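Local coordinates for methyl-accepting chemotaxis protein, putative (Geobacter sulfurreducens, PDB 3OOV) that probably senses a small-molecule or other signal through a GAF domain and passes it on within a chemotaxis signalling pathway, at residues A[67-73]-A[99-104]; A[119-123]-A[157-161]. All coordinates share one frame; numbering follows the deposited sequence.

Contact 1 of 2, residues A[67-73]-A[99-104]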
# COMPACT_ATOMS: atom_id res chain seq x y z
N LEU A 67 21.59 8.64 -3.99
CA LEU A 67 21.31 7.29 -4.43
C LEU A 67 20.47 7.37 -5.72
O LEU A 67 19.55 8.22 -5.80
CB LEU A 67 20.54 6.55 -3.30
CG LEU A 67 21.38 6.29 -2.00
CD1 LEU A 67 20.52 6.03 -0.79
CD2 LEU A 67 22.35 5.08 -2.27
N PRO A 68 20.75 6.51 -6.71
CA PRO A 68 19.88 6.55 -7.95
C PRO A 68 18.43 6.11 -7.78
O PRO A 68 18.16 5.11 -7.14
CB PRO A 68 20.57 5.55 -8.91
CG PRO A 68 21.39 4.61 -8.01
CD PRO A 68 21.77 5.44 -6.76
N LEU A 69 17.48 6.82 -8.40
CA LEU A 69 16.09 6.41 -8.38
C LEU A 69 15.83 5.61 -9.61
O LEU A 69 15.18 6.08 -10.52
CB LEU A 69 15.14 7.60 -8.43
CG LEU A 69 14.59 8.06 -7.09
CD1 LEU A 69 13.90 9.35 -7.24
CD2 LEU A 69 13.65 7.01 -6.46
N ASP A 70 16.32 4.40 -9.65
CA ASP A 70 16.03 3.55 -10.74
C ASP A 70 15.85 2.21 -10.03
O ASP A 70 15.55 2.15 -8.80
CB ASP A 70 17.17 3.59 -11.81
CG ASP A 70 18.59 3.21 -11.24
OD1 ASP A 70 18.70 2.41 -10.30
OD2 ASP A 70 19.62 3.69 -11.79
N GLN A 71 16.11 1.16 -10.78
CA GLN A 71 15.76 -0.17 -10.33
C GLN A 71 16.69 -0.60 -9.19
O GLN A 71 16.32 -1.47 -8.40
CB GLN A 71 15.75 -1.17 -11.51
CG GLN A 71 17.16 -1.47 -12.10
CD GLN A 71 17.70 -0.34 -13.02
OE1 GLN A 71 16.93 0.50 -13.54
NE2 GLN A 71 19.04 -0.31 -13.21
N ARG A 72 17.86 0.05 -9.09
CA ARG A 72 18.83 -0.31 -8.04
C ARG A 72 18.23 -0.04 -6.67
O ARG A 72 18.62 -0.64 -5.69
CB ARG A 72 20.17 0.39 -8.22
CG ARG A 72 21.06 -0.28 -9.27
CD ARG A 72 22.21 0.64 -9.79
NE ARG A 72 21.80 1.92 -10.36
CZ ARG A 72 22.68 2.83 -10.82
NH1 ARG A 72 24.02 2.60 -10.76
NH2 ARG A 72 22.25 3.97 -11.34
N GLY A 73 17.23 0.82 -6.61
CA GLY A 73 16.64 1.16 -5.33
C GLY A 73 15.51 0.21 -5.02
O GLY A 73 14.76 0.46 -4.07
N ARG A 99 14.51 -6.24 -4.12
CA ARG A 99 15.74 -6.15 -3.35
C ARG A 99 16.50 -4.86 -3.67
O ARG A 99 16.54 -4.41 -4.82
CB ARG A 99 16.71 -7.32 -3.62
CG ARG A 99 16.11 -8.71 -3.72
CD ARG A 99 15.77 -9.37 -2.41
NE ARG A 99 14.51 -10.10 -2.63
CZ ARG A 99 14.39 -11.42 -2.81
NH1 ARG A 99 15.47 -12.20 -2.78
NH2 ARG A 99 13.19 -11.96 -3.01
N LEU A 100 17.13 -4.29 -2.67
CA LEU A 100 18.10 -3.25 -2.91
C LEU A 100 19.35 -3.79 -3.60
O LEU A 100 19.80 -4.86 -3.28
CB LEU A 100 18.48 -2.60 -1.59
CG LEU A 100 17.31 -1.97 -0.86
CD1 LEU A 100 17.77 -1.22 0.44
CD2 LEU A 100 16.53 -1.09 -1.79
N GLN A 101 19.87 -3.07 -4.57
CA GLN A 101 21.13 -3.44 -5.24
C GLN A 101 22.21 -2.42 -4.84
O GLN A 101 21.90 -1.42 -4.18
CB GLN A 101 20.92 -3.41 -6.77
CG GLN A 101 19.99 -4.48 -7.33
CD GLN A 101 19.54 -4.21 -8.82
OE1 GLN A 101 20.33 -3.83 -9.69
NE2 GLN A 101 18.26 -4.44 -9.10
N SER A 102 23.47 -2.63 -5.25
CA SER A 102 24.48 -1.53 -5.18
C SER A 102 24.01 -0.28 -5.93
O SER A 102 23.61 -0.41 -7.07
CB SER A 102 25.82 -1.97 -5.77
OG SER A 102 26.79 -1.00 -5.34
N PRO A 103 24.12 0.95 -5.36
CA PRO A 103 24.83 1.29 -4.13
C PRO A 103 23.98 1.24 -2.88
O PRO A 103 24.55 1.43 -1.78
CB PRO A 103 25.33 2.74 -4.40
CG PRO A 103 24.15 3.35 -5.20
CD PRO A 103 23.74 2.17 -6.12
N TYR A 104 22.65 1.04 -3.00
CA TYR A 104 21.77 1.07 -1.80
C TYR A 104 22.19 -0.02 -0.75
O TYR A 104 22.08 0.19 0.46
CB TYR A 104 20.29 0.88 -2.18
CG TYR A 104 19.54 2.03 -2.90
CD1 TYR A 104 18.63 2.82 -2.21
CD2 TYR A 104 19.72 2.27 -4.27
CE1 TYR A 104 17.91 3.83 -2.85
CE2 TYR A 104 18.99 3.28 -4.94
CZ TYR A 104 18.12 4.05 -4.22
OH TYR A 104 17.41 5.06 -4.79

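Contact 2 of 2, residues A[119-123]-A[157-161]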
# COMPACT_ATOMS: atom_id res chain seq x y z
N PRO A 119 5.70 6.97 1.12
CA PRO A 119 6.09 8.11 0.26
C PRO A 119 5.77 9.40 1.00
O PRO A 119 4.85 9.41 1.82
CB PRO A 119 5.16 7.96 -0.96
CG PRO A 119 3.82 7.32 -0.33
CD PRO A 119 4.38 6.39 0.76
N ILE A 120 6.54 10.45 0.77
CA ILE A 120 6.17 11.78 1.25
C ILE A 120 5.54 12.46 0.03
O ILE A 120 6.17 12.57 -1.00
CB ILE A 120 7.41 12.56 1.73
CG1 ILE A 120 8.08 11.79 2.92
CG2 ILE A 120 7.00 14.05 2.08
CD1 ILE A 120 9.56 12.14 3.14
N VAL A 121 4.29 12.88 0.13
CA VAL A 121 3.58 13.24 -1.09
C VAL A 121 3.15 14.66 -0.94
O VAL A 121 2.53 15.05 0.08
CB VAL A 121 2.33 12.31 -1.38
CG1 VAL A 121 1.54 12.82 -2.62
CG2 VAL A 121 2.77 10.83 -1.61
N VAL A 122 3.51 15.47 -1.93
CA VAL A 122 3.04 16.86 -2.00
C VAL A 122 2.24 17.04 -3.31
O VAL A 122 2.71 16.71 -4.39
CB VAL A 122 4.24 17.84 -1.82
CG1 VAL A 122 3.96 19.20 -2.51
CG2 VAL A 122 4.54 18.00 -0.34
N LYS A 123 0.99 17.46 -3.16
CA LYS A 123 0.07 17.71 -4.28
C LYS A 123 0.07 16.61 -5.35
O LYS A 123 0.25 16.87 -6.55
CB LYS A 123 0.31 19.11 -4.91
CG LYS A 123 -0.61 20.22 -4.31
CD LYS A 123 0.04 21.12 -3.22
CE LYS A 123 0.57 22.47 -3.82
NZ LYS A 123 1.46 23.32 -2.90
N SER A 157 5.26 16.57 4.91
CA SER A 157 4.72 17.07 3.62
C SER A 157 4.04 18.47 3.82
O SER A 157 4.43 19.46 3.19
CB SER A 157 3.73 16.03 3.08
OG SER A 157 2.96 16.60 2.06
N SER A 158 3.10 18.57 4.75
CA SER A 158 2.58 19.92 5.19
C SER A 158 3.63 20.97 5.48
O SER A 158 3.51 22.12 5.05
CB SER A 158 1.74 19.81 6.47
OG SER A 158 0.60 19.07 6.15
N ALA A 159 4.68 20.60 6.21
CA ALA A 159 5.69 21.55 6.56
C ALA A 159 6.60 21.91 5.35
O ALA A 159 7.11 23.03 5.25
CB ALA A 159 6.51 21.04 7.69
N ILE A 160 6.86 20.94 4.46
CA ILE A 160 7.61 21.26 3.26
C ILE A 160 6.83 22.32 2.44
O ILE A 160 7.41 23.26 1.95
CB ILE A 160 7.91 20.01 2.46
CG1 ILE A 160 8.94 19.21 3.29
CG2 ILE A 160 8.42 20.37 0.99
CD1 ILE A 160 9.21 17.84 2.78
N VAL A 161 5.53 22.13 2.30
CA VAL A 161 4.64 23.04 1.60
C VAL A 161 4.67 24.45 2.25
O VAL A 161 4.92 25.44 1.53
CB VAL A 161 3.21 22.49 1.48
CG1 VAL A 161 2.20 23.58 1.03
CG2 VAL A 161 3.19 21.36 0.47

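Contact 1 of 2, residues A[67-73]-A[99-104]
At the edge of the GAF-domain sheet, where strand 66-68 turns off toward helix 74-82, Tyr104 is slotted into the turn with its ring between Leu67 and Gly73. CB of Leu67 lies over one ring face, 3.9 Å from the centroid of the Tyr104 ring in a CH-pi contact, and CA of Gly73 lies over the opposite face, modelled too close for its spacing to be trusted. With CG anti to the carbonyl carbon (chi1 -72°), the ring points at segment 67-73 and its hydroxyl reaches the Pro68 carbonyl. This oxygen sits at the ring edge, near the ring plane; Tyr104 OH donates to Pro68 O in a bond whose modelled length, 2.5 Å, is doubtfully short. Beside the tyrosine, the two proline rings meet, Pro68 CD against Pro103 CG at 3.5 Å. Pro103 follows a cis peptide, a kink in the long connection between strands 86-88 and 115-122. The backbones are tied by Gln101 N to Arg72 O, 3.0 Å long and nearly straight at 171°. Arg72 turns its guanidinium side-on to Asp70, NE to OD1 and NH2 to OD2 at 2.7 Å, each carboxylate oxygen using its syn lone pair. Asp70 OD1 also accepts from the backbone N of Arg72, 2.8 Å away, making an Asx turn. Pro68 CG rests over one face of the guanidinium, while Arg72 CD passes 3.2 Å from Ser102 O.

Contact 2 of 2, residues A[119-123]-A[157-161]
Val122 and Val161 cross at a slant, their methyl groups meeting where the end of strand 119-122 packs against helix 157-161. CG2 of Val161 fits against both branches of Val122, 3.7 Å from its CG2 and 3.8 Å from its CG1. One turn earlier in the helix, Ser157 points at the strand too, and its hydroxyl, anti to the backbone N (chi1 165°), reaches the carbonyl of Val121. Ser157 OG donates to Val121 O over 2.6 Å, coming from above the carbonyl plane, 39° out of it, rather than along a lone pair. CG2 of Val122 flanks the same hydroxyl, so the polar link is bordered by hydrocarbon. Replacing Ser157 by an alanine would probably leave the Val121 carbonyl without this donor and open a small gap beside Val122 CG2. The contact belongs to the helical side of the GAF fold, where the long C-terminal helix 143-167 lies beside helix 17-31 and covers the antiparallel sheet; here strand and helix segments run 8.3 Å apart at closest approach, inclined by 40°. Further in, Ile120 turns CG2 to the serine, 4.0 Å from Ser157 CB, and more loosely toward CD1 of Ile160. Both isoleucines also touch Ile127 of strand 125-133 and Met41 of strand 36-42. Toward the exposed end, Lys123, in the tight hairpin leading to strand 125-133, bends back at chi2 and chi3, bringing NZ to 4.0 Å from Val161 CG1.

Overall arrangement
Both contacts reach the same antiparallel sheet but do not touch each other: their centres lie 23 Å apart and their nearest atoms about 10 Å. Contact 1 works at a strand outermost within this chain, joining the turn after it to an irregular loop, whereas contact 2 sets a strand further into the sheet against the C-terminal helix. Each is partly buried. Contact 1 covers about twice the surface and is the more polar, with a backbone and a hydroxyl hydrogen bond across it, a salt bridge inside segment 67-73, and one buried aromatic ring. Contact 2 relies on branched aliphatic side chains and a single serine-to-carbonyl bond, running from buried isoleucines to an exposed lysine.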